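Local coordinates for protein glycosyl hydrolase, family 38 (Enterococcus faecalis, PDB 5KBP) that probably hydrolyses alpha-mannosidic bonds in carbohydrates, acting as a metal-binding glycoside hydrolase of family 38, at residues L521-A526 and A602-K607; N528-E533 and T648-I653; V537-N542 and A590-K595; L545-K550 and S557-F562; E655-F660 and G779-G784. All blocks are in the same frame, centred on the assembly; numbering follows the deposited sequence.

Contact 1: residues L521-A526 and A602-K607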
# COMPACT_ATOMS: atom_id res chain seq x y z
N LEU A 521 18.96 -32.99 -30.91
CA LEU A 521 17.84 -32.27 -30.32
C LEU A 521 17.28 -33.06 -29.14
O LEU A 521 17.06 -34.27 -29.23
CB LEU A 521 16.76 -32.02 -31.37
CG LEU A 521 17.21 -31.29 -32.63
CD1 LEU A 521 16.04 -31.12 -33.60
CD2 LEU A 521 17.81 -29.94 -32.28
N LEU A 522 17.04 -32.36 -28.03
CA LEU A 522 16.57 -33.03 -26.82
C LEU A 522 15.17 -33.59 -26.98
O LEU A 522 14.82 -34.59 -26.34
CB LEU A 522 16.61 -32.07 -25.63
CG LEU A 522 17.99 -31.61 -25.16
CD1 LEU A 522 17.86 -30.65 -23.98
CD2 LEU A 522 18.86 -32.80 -24.79
N ALA A 523 14.35 -32.98 -27.83
CA ALA A 523 12.94 -33.34 -27.96
C ALA A 523 12.69 -34.12 -29.24
O ALA A 523 13.30 -33.85 -30.28
CB ALA A 523 12.05 -32.09 -27.93
N GLN A 524 11.79 -35.10 -29.15
CA GLN A 524 11.29 -35.85 -30.30
C GLN A 524 9.81 -35.51 -30.45
O GLN A 524 8.95 -36.17 -29.85
CB GLN A 524 11.48 -37.36 -30.10
CG GLN A 524 12.94 -37.80 -30.02
CD GLN A 524 13.59 -37.45 -28.69
OE1 GLN A 524 12.99 -37.60 -27.63
NE2 GLN A 524 14.83 -36.97 -28.75
N PRO A 525 9.47 -34.49 -31.25
CA PRO A 525 8.08 -33.99 -31.24
C PRO A 525 7.07 -34.94 -31.85
O PRO A 525 5.88 -34.81 -31.54
CB PRO A 525 8.18 -32.70 -32.06
CG PRO A 525 9.35 -32.91 -32.95
CD PRO A 525 10.33 -33.73 -32.16
N ALA A 526 7.49 -35.88 -32.70
CA ALA A 526 6.52 -36.77 -33.33
C ALA A 526 5.82 -37.67 -32.32
O ALA A 526 4.70 -38.12 -32.56
CB ALA A 526 7.21 -37.62 -34.40
N ALA A 602 14.78 -27.84 -24.49
CA ALA A 602 13.53 -28.14 -25.17
C ALA A 602 12.38 -27.97 -24.18
O ALA A 602 12.53 -28.25 -22.99
CB ALA A 602 13.52 -29.56 -25.75
N SER A 603 11.24 -27.51 -24.69
CA SER A 603 10.08 -27.26 -23.85
C SER A 603 8.81 -27.67 -24.59
O SER A 603 8.71 -27.53 -25.81
CB SER A 603 9.98 -25.79 -23.44
OG SER A 603 9.70 -24.96 -24.56
N TYR A 604 7.84 -28.18 -23.83
CA TYR A 604 6.54 -28.57 -24.34
C TYR A 604 5.45 -27.78 -23.63
O TYR A 604 5.56 -27.47 -22.44
CB TYR A 604 6.28 -30.07 -24.13
CG TYR A 604 6.86 -30.96 -25.20
CD1 TYR A 604 8.21 -31.26 -25.23
CD2 TYR A 604 6.04 -31.53 -26.17
CE1 TYR A 604 8.74 -32.08 -26.20
CE2 TYR A 604 6.56 -32.35 -27.15
CZ TYR A 604 7.91 -32.63 -27.16
OH TYR A 604 8.44 -33.45 -28.12
N GLN A 605 4.39 -27.45 -24.37
CA GLN A 605 3.20 -26.83 -23.81
C GLN A 605 2.11 -27.88 -23.69
O GLN A 605 1.79 -28.57 -24.67
CB GLN A 605 2.72 -25.66 -24.67
CG GLN A 605 1.58 -24.87 -24.04
CD GLN A 605 0.77 -24.09 -25.06
OE1 GLN A 605 0.24 -24.66 -26.02
NE2 GLN A 605 0.68 -22.78 -24.87
N ILE A 606 1.54 -28.01 -22.50
CA ILE A 606 0.45 -28.94 -22.23
C ILE A 606 -0.78 -28.13 -21.87
O ILE A 606 -0.79 -27.41 -20.87
CB ILE A 606 0.80 -29.93 -21.11
CG1 ILE A 606 2.08 -30.69 -21.45
CG2 ILE A 606 -0.35 -30.90 -20.88
CD1 ILE A 606 2.55 -31.63 -20.36
N LYS A 607 -1.83 -28.25 -22.69
CA LYS A 607 -3.09 -27.55 -22.47
C LYS A 607 -4.17 -28.55 -22.11
O LYS A 607 -4.41 -29.51 -22.84
CB LYS A 607 -3.50 -26.76 -23.71
CG LYS A 607 -2.87 -25.37 -23.80
CD LYS A 607 -3.47 -24.59 -24.96
CE LYS A 607 -2.97 -23.16 -24.99
NZ LYS A 607 -3.61 -22.38 -26.09
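In this beta sandwich the short strand 523-524 of one sheet packs, through Ala523, on Ala602 and Tyr604 of the long strand 601-613, second in the other sheet. The methyls of the two alanines touch, Ala523 CB lying 3.6 Å from Ala602 CB, and Leu522 adds its first side-chain carbon to the same spot, with its CB 4.0 Å from Ala602 CB. Side chains this small allow the two backbones to come close, with the CA atoms of Ala523 and Ala602 5.9 Å apart. Next to this point the 521-526 segment is also hydrogen-bonded to the sheet of Ala602: Ala523 N donates to Asn597 OD1 on the outermost strand 591-597, and Leu522 shares a backbone hydrogen bond with Ser598, just beyond the end of that strand. Tyr604 fills the rest of the seam. With CG anti to its own carbonyl carbon (chi1 -84°), the ring reaches along the 521-526 segment, and its CE1 meets Ala523 CB obliquely at 3.7 Å. Further out, Pro525 comes to the ring edge, close to the ring plane, its CA 3.2 Å from Tyr604 OH. The phenol oxygen is buried, and it takes a weak hydrogen bond from Glu529 N on the next strand of the Ala523 sheet, while Met530 and Asn594 pack about the ring.

Contact 2: residues N528-E533 and T648-I653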
# COMPACT_ATOMS: atom_id res chain seq x y z
N ASN A 528 5.99 -36.68 -28.79
CA ASN A 528 5.90 -35.85 -27.59
C ASN A 528 6.84 -36.38 -26.50
O ASN A 528 6.42 -36.74 -25.40
CB ASN A 528 4.46 -35.77 -27.08
CG ASN A 528 3.53 -35.10 -28.06
OD1 ASN A 528 3.96 -34.27 -28.87
ND2 ASN A 528 2.25 -35.45 -28.00
N GLU A 529 8.13 -36.41 -26.83
CA GLU A 529 9.13 -36.99 -25.94
C GLU A 529 10.35 -36.09 -25.84
O GLU A 529 10.71 -35.39 -26.79
CB GLU A 529 9.56 -38.39 -26.42
CG GLU A 529 8.52 -39.47 -26.17
CD GLU A 529 8.94 -40.82 -26.72
OE1 GLU A 529 9.31 -40.90 -27.91
OE2 GLU A 529 8.89 -41.81 -25.95
N MET A 530 10.98 -36.12 -24.67
CA MET A 530 12.26 -35.48 -24.42
C MET A 530 13.16 -36.47 -23.70
O MET A 530 12.69 -37.39 -23.03
CB MET A 530 12.13 -34.21 -23.57
CG MET A 530 11.23 -33.14 -24.13
SD MET A 530 11.10 -31.72 -23.03
CE MET A 530 10.43 -32.48 -21.56
N GLU A 531 14.47 -36.27 -23.84
CA GLU A 531 15.42 -37.07 -23.07
C GLU A 531 16.80 -36.43 -23.14
O GLU A 531 17.15 -35.80 -24.14
CB GLU A 531 15.48 -38.52 -23.58
CG GLU A 531 16.16 -38.70 -24.93
CD GLU A 531 16.10 -40.14 -25.41
OE1 GLU A 531 15.04 -40.55 -25.94
OE2 GLU A 531 17.10 -40.86 -25.25
N ASN A 532 17.55 -36.59 -22.06
CA ASN A 532 18.97 -36.24 -22.03
C ASN A 532 19.76 -37.42 -21.49
O ASN A 532 19.41 -38.58 -21.75
CB ASN A 532 19.21 -34.98 -21.20
CG ASN A 532 18.53 -35.03 -19.84
OD1 ASN A 532 18.16 -36.10 -19.35
ND2 ASN A 532 18.37 -33.87 -19.21
N GLU A 533 20.82 -37.15 -20.73
CA GLU A 533 21.64 -38.20 -20.16
C GLU A 533 21.16 -38.64 -18.78
O GLU A 533 21.76 -39.55 -18.19
CB GLU A 533 23.10 -37.74 -20.08
CG GLU A 533 23.31 -36.52 -19.22
CD GLU A 533 24.71 -35.96 -19.34
OE1 GLU A 533 24.92 -35.04 -20.15
OE2 GLU A 533 25.61 -36.44 -18.62
N THR A 648 0.53 -25.84 -18.88
CA THR A 648 1.79 -26.13 -18.20
C THR A 648 2.91 -26.20 -19.22
O THR A 648 2.77 -26.84 -20.27
CB THR A 648 1.71 -27.45 -17.42
OG1 THR A 648 0.60 -27.41 -16.52
CG2 THR A 648 2.98 -27.69 -16.63
N MET A 649 4.03 -25.54 -18.92
CA MET A 649 5.22 -25.57 -19.75
C MET A 649 6.25 -26.49 -19.09
O MET A 649 6.80 -26.15 -18.04
CB MET A 649 5.79 -24.17 -19.95
CG MET A 649 4.92 -23.26 -20.81
SD MET A 649 4.88 -23.75 -22.54
CE MET A 649 6.60 -23.50 -23.01
N VAL A 650 6.50 -27.64 -19.71
CA VAL A 650 7.49 -28.59 -19.21
C VAL A 650 8.80 -28.33 -19.93
O VAL A 650 8.88 -28.45 -21.16
CB VAL A 650 7.02 -30.04 -19.41
CG1 VAL A 650 8.04 -31.00 -18.82
CG2 VAL A 650 5.65 -30.24 -18.77
N THR A 651 9.84 -27.98 -19.18
CA THR A 651 11.12 -27.57 -19.74
C THR A 651 12.22 -28.51 -19.27
O THR A 651 12.27 -28.90 -18.10
CB THR A 651 11.46 -26.13 -19.36
OG1 THR A 651 10.37 -25.27 -19.69
CG2 THR A 651 12.71 -25.66 -20.09
N MET A 652 13.11 -28.87 -20.20
CA MET A 652 14.28 -29.69 -19.91
C MET A 652 15.49 -29.09 -20.59
O MET A 652 15.42 -28.66 -21.75
CB MET A 652 14.08 -31.14 -20.38
CG MET A 652 15.37 -31.95 -20.45
SD MET A 652 15.24 -33.44 -21.46
CE MET A 652 14.08 -34.38 -20.49
N ILE A 653 16.62 -29.06 -19.88
CA ILE A 653 17.88 -28.62 -20.44
C ILE A 653 18.83 -29.82 -20.51
O ILE A 653 18.61 -30.86 -19.90
CB ILE A 653 18.50 -27.45 -19.65
CG1 ILE A 653 18.92 -27.90 -18.25
CG2 ILE A 653 17.52 -26.30 -19.57
CD1 ILE A 653 19.58 -26.80 -17.44
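Met530 and Met652 reach toward each other between two facing sheets and overlap end to root, and their torsions show how two flexible chains can be fitted together. Met530 holds CG anti to its carbonyl carbon and stays extended through chi2, then bends at chi3 (-60°). That bend brings its methyl to Val650, Met530 CE to Val650 CG1 being 3.9 Å, while its sulfur SD lies 4.0 Å from Met652 CB. Met652 starts differently, with CG anti to the backbone N, and bends at the same bond; its CE ends 3.6 Å from Met530 CB. Each methionine thus lays its end against the root of the other. Asn532 adds the polar part. Its CG stands between the backbone N and the carbonyl carbon (chi1 49°), a setting that turns the amide across the gap. Asn532 ND2 donates to Ile653 O over 3.1 Å, with the acceptor nearly in the amide plane. The other end, OD1, accepts from the backbone N atoms of Phe534 and Ile535, so the whole amide is held from both ends. Strand 529-531 runs between strands 523-524 and 535-539 of its sheet, strand 641-653 between 601-613 and 659-667, and Leu659 of the last packs against Met530, Val650 and Met652.

Contact 3: residues V537-N542 and A590-K595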
# COMPACT_ATOMS: atom_id res chain seq x y z
N VAL A 537 11.63 -38.55 -20.96
CA VAL A 537 10.31 -38.00 -20.67
C VAL A 537 9.37 -38.32 -21.82
O VAL A 537 9.68 -38.05 -22.99
CB VAL A 537 10.38 -36.48 -20.43
CG1 VAL A 537 8.98 -35.91 -20.22
CG2 VAL A 537 11.27 -36.19 -19.24
N LYS A 538 8.21 -38.90 -21.49
CA LYS A 538 7.12 -39.10 -22.43
C LYS A 538 5.90 -38.34 -21.91
O LYS A 538 5.55 -38.46 -20.73
CB LYS A 538 6.79 -40.59 -22.60
CG LYS A 538 5.45 -40.87 -23.29
CD LYS A 538 5.41 -40.31 -24.71
CE LYS A 538 4.07 -40.57 -25.38
NZ LYS A 538 3.81 -42.03 -25.55
N ILE A 539 5.28 -37.56 -22.78
CA ILE A 539 4.06 -36.82 -22.45
C ILE A 539 2.90 -37.54 -23.12
O ILE A 539 2.76 -37.51 -24.35
CB ILE A 539 4.15 -35.35 -22.90
CG1 ILE A 539 5.38 -34.69 -22.27
CG2 ILE A 539 2.88 -34.61 -22.51
CD1 ILE A 539 5.48 -33.21 -22.56
N GLU A 540 2.06 -38.18 -22.31
CA GLU A 540 0.94 -38.94 -22.83
C GLU A 540 -0.17 -38.01 -23.30
O GLU A 540 -0.23 -36.83 -22.94
CB GLU A 540 0.39 -39.88 -21.75
CG GLU A 540 1.47 -40.66 -21.00
CD GLU A 540 2.09 -41.76 -21.83
OE1 GLU A 540 1.52 -42.12 -22.88
OE2 GLU A 540 3.15 -42.28 -21.43
N ASN A 541 -1.07 -38.55 -24.13
CA ASN A 541 -2.28 -37.83 -24.50
C ASN A 541 -3.11 -37.47 -23.28
O ASN A 541 -3.90 -36.53 -23.32
CB ASN A 541 -3.11 -38.66 -25.47
CG ASN A 541 -2.33 -39.08 -26.70
OD1 ASN A 541 -1.54 -38.30 -27.24
ND2 ASN A 541 -2.53 -40.31 -27.15
N ASN A 542 -2.95 -38.23 -22.19
CA ASN A 542 -3.52 -37.85 -20.90
C ASN A 542 -3.07 -36.46 -20.48
O ASN A 542 -3.85 -35.68 -19.91
CB ASN A 542 -3.11 -38.89 -19.85
CG ASN A 542 -3.88 -38.76 -18.55
OD1 ASN A 542 -4.53 -37.75 -18.29
ND2 ASN A 542 -3.81 -39.80 -17.72
N ALA A 590 -5.46 -33.92 -23.66
CA ALA A 590 -4.65 -32.71 -23.60
C ALA A 590 -4.19 -32.29 -24.99
O ALA A 590 -4.15 -33.09 -25.93
CB ALA A 590 -3.45 -32.92 -22.68
N GLU A 591 -3.83 -31.02 -25.11
CA GLU A 591 -3.27 -30.46 -26.34
C GLU A 591 -1.79 -30.20 -26.10
O GLU A 591 -1.42 -29.26 -25.38
CB GLU A 591 -4.00 -29.18 -26.74
CG GLU A 591 -3.47 -28.54 -28.02
CD GLU A 591 -4.17 -27.25 -28.36
OE1 GLU A 591 -5.12 -26.87 -27.65
OE2 GLU A 591 -3.77 -26.60 -29.36
N ILE A 592 -0.94 -31.03 -26.70
CA ILE A 592 0.50 -30.99 -26.47
C ILE A 592 1.16 -30.35 -27.69
O ILE A 592 0.89 -30.75 -28.83
CB ILE A 592 1.07 -32.39 -26.21
CG1 ILE A 592 0.09 -33.19 -25.35
CG2 ILE A 592 2.42 -32.30 -25.53
CD1 ILE A 592 0.40 -34.67 -25.28
N THR A 593 2.03 -29.37 -27.44
CA THR A 593 2.73 -28.66 -28.51
C THR A 593 4.16 -28.41 -28.08
O THR A 593 4.40 -27.87 -26.99
CB THR A 593 2.03 -27.34 -28.85
OG1 THR A 593 0.67 -27.58 -29.20
CG2 THR A 593 2.73 -26.65 -30.01
N ASN A 594 5.11 -28.79 -28.93
CA ASN A 594 6.52 -28.51 -28.68
C ASN A 594 6.81 -27.06 -29.06
O ASN A 594 6.61 -26.65 -30.21
CB ASN A 594 7.41 -29.46 -29.48
CG ASN A 594 8.89 -29.15 -29.32
OD1 ASN A 594 9.53 -28.66 -30.25
ND2 ASN A 594 9.43 -29.43 -28.14
N LYS A 595 7.28 -26.28 -28.08
CA LYS A 595 7.56 -24.86 -28.27
C LYS A 595 9.02 -24.60 -28.63
O LYS A 595 9.30 -23.86 -29.58
CB LYS A 595 7.19 -24.08 -27.00
CG LYS A 595 5.70 -24.06 -26.70
CD LYS A 595 4.93 -23.34 -27.79
CE LYS A 595 3.44 -23.32 -27.50
NZ LYS A 595 2.67 -22.61 -28.56
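Apolar contact comes first, between Ile539 and Ile592, whose side chains lie alongside each other, pointing opposite ways. The gamma methyl of Ile539, CG2, lies 3.7 Å from Ile592 CD1 and 3.8 Å from Ile592 CG2, so that one methyl is met by both branches of its partner. The two isoleucines belong to different sheets of the beta sandwich: Ile539 closes strand 535-539, and Ile592 sits on strand 591-597, outermost in the sheet facing it. Tyr604, from the neighbouring strand 601-613, also packs on Ile539. A second group sets methyls against carbonyl oxygens. Ile592 holds CG1 anti to its carbonyl carbon, though rotated from the staggered position (chi1 -39°), and this carries CD1 onward to the other backbone, within 3.2 Å of Glu540 O. Ala590 CB makes van der Waals contact with two such oxygens, 3.7 Å from Asn541 O and 3.9 Å from Asn542 O. Backbone hydrogen bonding supplies the third kind of link. Ala590 N donates to Asn541 O over 3.1 Å, almost straight, the one hydrogen bond between the two segments, joining the loop after strand 535-539 to the residue before strand 591-597. Charge stays on one side: Lys538 NZ pairs with Glu540 OE1 at 3.5 Å, while Glu540 OE2 is hydrogen-bonded to Thr546 OG1 on strand 545-549.

Contact 4: residues L545-K550 and S557-F562. With SO4 (sulfate ion), chain K.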
# COMPACT_ATOMS: atom_id res chain seq x y z
N LEU A 545 2.93 -37.35 -17.19
CA LEU A 545 4.31 -37.61 -17.58
C LEU A 545 4.71 -39.03 -17.18
O LEU A 545 4.36 -39.50 -16.09
CB LEU A 545 5.27 -36.60 -16.94
CG LEU A 545 4.94 -35.12 -17.14
CD1 LEU A 545 6.05 -34.27 -16.54
CD2 LEU A 545 4.74 -34.80 -18.61
N THR A 546 5.46 -39.69 -18.06
CA THR A 546 6.09 -40.97 -17.77
C THR A 546 7.60 -40.78 -17.91
O THR A 546 8.10 -40.63 -19.03
CB THR A 546 5.58 -42.08 -18.70
OG1 THR A 546 4.19 -42.31 -18.43
CG2 THR A 546 6.36 -43.36 -18.47
N ILE A 547 8.31 -40.78 -16.79
CA ILE A 547 9.73 -40.47 -16.75
C ILE A 547 10.51 -41.75 -16.49
O ILE A 547 10.06 -42.61 -15.72
CB ILE A 547 10.05 -39.40 -15.69
CG1 ILE A 547 8.97 -38.32 -15.66
CG2 ILE A 547 11.41 -38.78 -15.95
CD1 ILE A 547 8.87 -37.52 -16.93
N ALA A 548 11.67 -41.87 -17.12
CA ALA A 548 12.57 -43.00 -16.91
C ALA A 548 13.92 -42.46 -16.46
O ALA A 548 14.55 -41.68 -17.18
CB ALA A 548 12.72 -43.83 -18.18
N ASP A 549 14.35 -42.86 -15.26
CA ASP A 549 15.66 -42.48 -14.74
C ASP A 549 16.70 -43.32 -15.46
O ASP A 549 16.87 -44.51 -15.17
CB ASP A 549 15.72 -42.68 -13.23
CG ASP A 549 16.88 -41.94 -12.59
OD1 ASP A 549 17.93 -41.78 -13.24
OD2 ASP A 549 16.74 -41.52 -11.42
N LYS A 550 17.42 -42.71 -16.41
CA LYS A 550 18.36 -43.46 -17.23
C LYS A 550 19.59 -43.91 -16.46
O LYS A 550 20.30 -44.81 -16.92
CB LYS A 550 18.78 -42.62 -18.44
CG LYS A 550 17.62 -42.22 -19.34
CD LYS A 550 18.04 -41.24 -20.43
CE LYS A 550 18.89 -41.92 -21.49
NZ LYS A 550 19.17 -41.00 -22.63
N SER A 557 5.17 -43.00 -13.50
CA SER A 557 4.07 -42.71 -14.40
C SER A 557 3.00 -41.88 -13.70
O SER A 557 2.99 -41.75 -12.47
CB SER A 557 3.44 -44.01 -14.94
OG SER A 557 2.97 -44.83 -13.89
N LYS A 558 2.11 -41.31 -14.51
CA LYS A 558 0.99 -40.48 -14.06
C LYS A 558 1.46 -39.24 -13.30
O LYS A 558 0.73 -38.70 -12.46
CB LYS A 558 0.00 -41.28 -13.21
CG LYS A 558 -0.61 -42.46 -13.95
CD LYS A 558 -1.55 -43.25 -13.05
CE LYS A 558 -2.15 -44.43 -13.79
NZ LYS A 558 -3.07 -45.23 -12.93
N LEU A 559 2.67 -38.77 -13.58
CA LEU A 559 3.17 -37.56 -12.95
C LEU A 559 2.55 -36.32 -13.58
O LEU A 559 2.12 -36.34 -14.74
CB LEU A 559 4.70 -37.49 -13.06
CG LEU A 559 5.46 -38.63 -12.38
CD1 LEU A 559 6.95 -38.54 -12.69
CD2 LEU A 559 5.22 -38.62 -10.88
N LEU A 560 2.50 -35.24 -12.81
CA LEU A 560 1.91 -33.97 -13.24
C LEU A 560 0.42 -34.14 -13.56
O LEU A 560 -0.05 -33.77 -14.64
CB LEU A 560 2.67 -33.37 -14.42
CG LEU A 560 2.45 -31.89 -14.73
CD1 LEU A 560 3.06 -31.02 -13.64
CD2 LEU A 560 3.01 -31.52 -16.10
N THR A 561 -0.31 -34.71 -12.62
CA THR A 561 -1.76 -34.85 -12.72
C THR A 561 -2.42 -33.81 -11.83
O THR A 561 -2.05 -33.66 -10.66
CB THR A 561 -2.21 -36.26 -12.31
OG1 THR A 561 -1.69 -37.21 -13.25
CG2 THR A 561 -3.73 -36.35 -12.28
N PHE A 562 -3.39 -33.09 -12.38
CA PHE A 562 -4.07 -32.01 -11.67
C PHE A 562 -5.38 -32.50 -11.08
O PHE A 562 -6.09 -33.30 -11.69
CB PHE A 562 -4.31 -30.82 -12.60
CG PHE A 562 -3.05 -30.20 -13.12
CD1 PHE A 562 -2.32 -29.33 -12.33
CD2 PHE A 562 -2.58 -30.49 -14.39
CE1 PHE A 562 -1.15 -28.75 -12.79
CE2 PHE A 562 -1.41 -29.92 -14.86
CZ PHE A 562 -0.70 -29.05 -14.06
S SO4 K . -1.95 -48.42 -14.26
O1 SO4 K . -0.66 -47.77 -14.02
O2 SO4 K . -2.54 -47.90 -15.48
O3 SO4 K . -1.75 -49.86 -14.38
O4 SO4 K . -2.84 -48.15 -13.13
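Two G1 beta bulges follow each other closely in strand 555-566, which forms a hairpin with strand 545-549: Lys558 and Leu559 both face Leu545, and Leu560 and Thr561 both face Leu677. Lys558 (phi 60°) and Leu560 (phi 61°), two residues apart, take up the left-handed backbone conformation although neither is a glycine, and the chain turns a corner at Lys558. Beyond it the antiparallel pairing of Leu545 with Leu559 is intact: Leu545 N donates to Leu559 O over 2.8 Å and Leu559 N to Leu545 O over 3.1 Å. The corner is braced by Thr561, whose OG1 donates to Lys558 O from above the carbonyl plane, 54° out of it. The paired leucines lie on the same face, Leu545 CB 4.0 Å from Leu559 CB. Leu560 brings its CB to 4.0 Å from Leu545 CG, the two side chains meeting at a slant, while Leu559 CD1 touches Ile547 CG1 at 3.6 Å, nearly at right angles. This apolar group turns to the second sheet of the sandwich, where Leu659 and Leu780 pack on it. Lys558 points away, fully extended beyond CG, and its NZ donates to sulfate O4 over 2.9 Å. The ion probably comes from the crystallisation liquor. The hairpin thus divides its chemistry, hydrocarbon towards the sandwich core and an ammonium group on the exposed side, whose charge probably attracts the sulfate.

Contact 5: residues E655-F660 and G779-G784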
# COMPACT_ATOMS: atom_id res chain seq x y z
N GLU A 655 22.14 -30.24 -19.59
CA GLU A 655 23.13 -30.52 -18.55
C GLU A 655 22.52 -30.58 -17.15
O GLU A 655 23.22 -30.33 -16.16
CB GLU A 655 24.25 -29.49 -18.60
CG GLU A 655 24.90 -29.33 -19.96
CD GLU A 655 25.85 -30.47 -20.30
OE1 GLU A 655 25.96 -31.42 -19.50
OE2 GLU A 655 26.48 -30.41 -21.38
N SER A 656 21.24 -30.91 -17.03
CA SER A 656 20.61 -31.00 -15.72
C SER A 656 19.51 -32.05 -15.74
O SER A 656 18.83 -32.23 -16.76
CB SER A 656 20.03 -29.65 -15.28
OG SER A 656 19.31 -29.78 -14.07
N ASN A 657 19.35 -32.74 -14.62
CA ASN A 657 18.28 -33.70 -14.43
C ASN A 657 17.00 -33.05 -13.91
O ASN A 657 16.03 -33.76 -13.61
CB ASN A 657 18.72 -34.82 -13.48
CG ASN A 657 18.94 -34.32 -12.06
OD1 ASN A 657 19.30 -33.16 -11.84
ND2 ASN A 657 18.74 -35.20 -11.09
N GLN A 658 16.99 -31.73 -13.78
CA GLN A 658 15.82 -31.02 -13.26
C GLN A 658 14.79 -30.82 -14.37
O GLN A 658 15.11 -30.29 -15.44
CB GLN A 658 16.23 -29.67 -12.67
CG GLN A 658 17.01 -29.77 -11.37
CD GLN A 658 17.23 -28.41 -10.74
OE1 GLN A 658 17.65 -27.46 -11.40
NE2 GLN A 658 16.93 -28.31 -9.45
N LEU A 659 13.56 -31.24 -14.10
CA LEU A 659 12.44 -31.04 -15.02
C LEU A 659 11.58 -29.91 -14.47
O LEU A 659 10.95 -30.05 -13.42
CB LEU A 659 11.64 -32.33 -15.17
CG LEU A 659 10.75 -32.46 -16.41
CD1 LEU A 659 11.60 -32.59 -17.67
CD2 LEU A 659 9.80 -33.64 -16.27
N PHE A 660 11.57 -28.78 -15.18
CA PHE A 660 10.90 -27.58 -14.70
C PHE A 660 9.47 -27.50 -15.22
O PHE A 660 9.19 -27.87 -16.36
CB PHE A 660 11.68 -26.33 -15.12
CG PHE A 660 13.01 -26.19 -14.45
CD1 PHE A 660 14.14 -26.81 -14.98
CD2 PHE A 660 13.15 -25.45 -13.29
CE1 PHE A 660 15.37 -26.68 -14.37
CE2 PHE A 660 14.38 -25.32 -12.68
CZ PHE A 660 15.49 -25.93 -13.21
N GLY A 779 9.02 -27.93 -9.91
CA GLY A 779 9.84 -28.83 -10.71
C GLY A 779 10.03 -30.18 -10.05
O GLY A 779 9.64 -30.41 -8.91
N LEU A 780 10.67 -31.07 -10.81
CA LEU A 780 10.87 -32.46 -10.41
C LEU A 780 12.34 -32.81 -10.55
O LEU A 780 13.02 -32.34 -11.47
CB LEU A 780 10.00 -33.40 -11.27
CG LEU A 780 10.04 -34.92 -11.10
CD1 LEU A 780 8.69 -35.51 -11.46
CD2 LEU A 780 11.13 -35.55 -11.96
N SER A 781 12.82 -33.66 -9.64
CA SER A 781 14.21 -34.11 -9.68
C SER A 781 14.27 -35.53 -9.13
O SER A 781 13.78 -35.79 -8.02
CB SER A 781 15.12 -33.18 -8.87
OG SER A 781 16.47 -33.61 -8.94
N LEU A 782 14.88 -36.43 -9.89
CA LEU A 782 14.99 -37.83 -9.52
C LEU A 782 16.39 -38.15 -9.01
O LEU A 782 17.37 -37.53 -9.42
CB LEU A 782 14.65 -38.73 -10.71
CG LEU A 782 13.25 -38.56 -11.31
CD1 LEU A 782 13.06 -39.47 -12.51
CD2 LEU A 782 12.17 -38.81 -10.26
N HIS A 783 16.47 -39.13 -8.12
CA HIS A 783 17.75 -39.57 -7.57
C HIS A 783 17.68 -41.06 -7.28
O HIS A 783 16.60 -41.66 -7.26
CB HIS A 783 18.13 -38.77 -6.32
CG HIS A 783 17.26 -39.05 -5.13
ND1 HIS A 783 17.44 -40.16 -4.33
CD2 HIS A 783 16.22 -38.37 -4.60
CE1 HIS A 783 16.54 -40.15 -3.36
NE2 HIS A 783 15.78 -39.07 -3.50
N GLY A 784 18.85 -41.65 -7.05
CA GLY A 784 18.94 -43.07 -6.77
C GLY A 784 19.27 -43.37 -5.32
O GLY A 784 18.36 -43.48 -4.48
O HOH W 1 18.89 -31.81 -9.02
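Leu659 and Leu780 form an antiparallel hydrogen-bonded pair, Leu659 N donating to Leu780 O over 2.9 Å and Leu780 N to Leu659 O over 2.8 Å, and the next pair, Phe660 with Gly779, is non-hydrogen-bonded with CA atoms only 4.3 Å apart. The glycine has no side chain to keep the strands apart, and Leu659 O comes to 3.2 Å from Gly779 CA. Among the side chains, both leucines turn to one face, Leu659 CB to Leu780 CB 4.4 Å, each with CG anti to its backbone N. They lie side by side in the sheet that forms one layer of the beta sandwich, where strands 659-667 and 772-783 are neighbours although over a hundred residues separate them; Leu545 and Ile547 of the facing sheet pack on Leu659. The opposite face, which bears Phe660, is covered in part by helix 789-799, whose Ala799 touches that ring and whose Thr792 touches Ser781. Leading into strand 659-667, the chain makes an ST turn, Gln658 N donating to Ser656 OG over 3.0 Å. Asn657 there reaches Ser781 through a water, which donates to Asn657 OD1 at 3.2 Å and is hydrogen-bonded to Ser781 OG at 3.0 Å. Gln658, also at this end, gives its NE2 to Gln795 O of the same helix.

How the contacts relate
All five contacts belong to one beta sandwich. Contacts 1, 2 and 3 each join its two sheets, whereas contacts 4 and 5 pair strands within one sheet apiece and then pack together, Leu559 CD1 lying 3.7 Å from Leu780 CD1. Contacts 1 and 2 are closest, their centres about 6 Å apart, with the centre of contact 3 about 7 Å from that of contact 1 and about 18 Å from that of contact 5. Backbone bonds connect neighbours, as where Met530 O of contact 2 meets Val537 N of contact 3 at 2.6 Å. Lys550 of contact 4 binds Asn532 O of contact 2. The group lies away from Phe253 and Tyr256, residues seen to bind calcium in this protein, though no calcium is modelled on this chain.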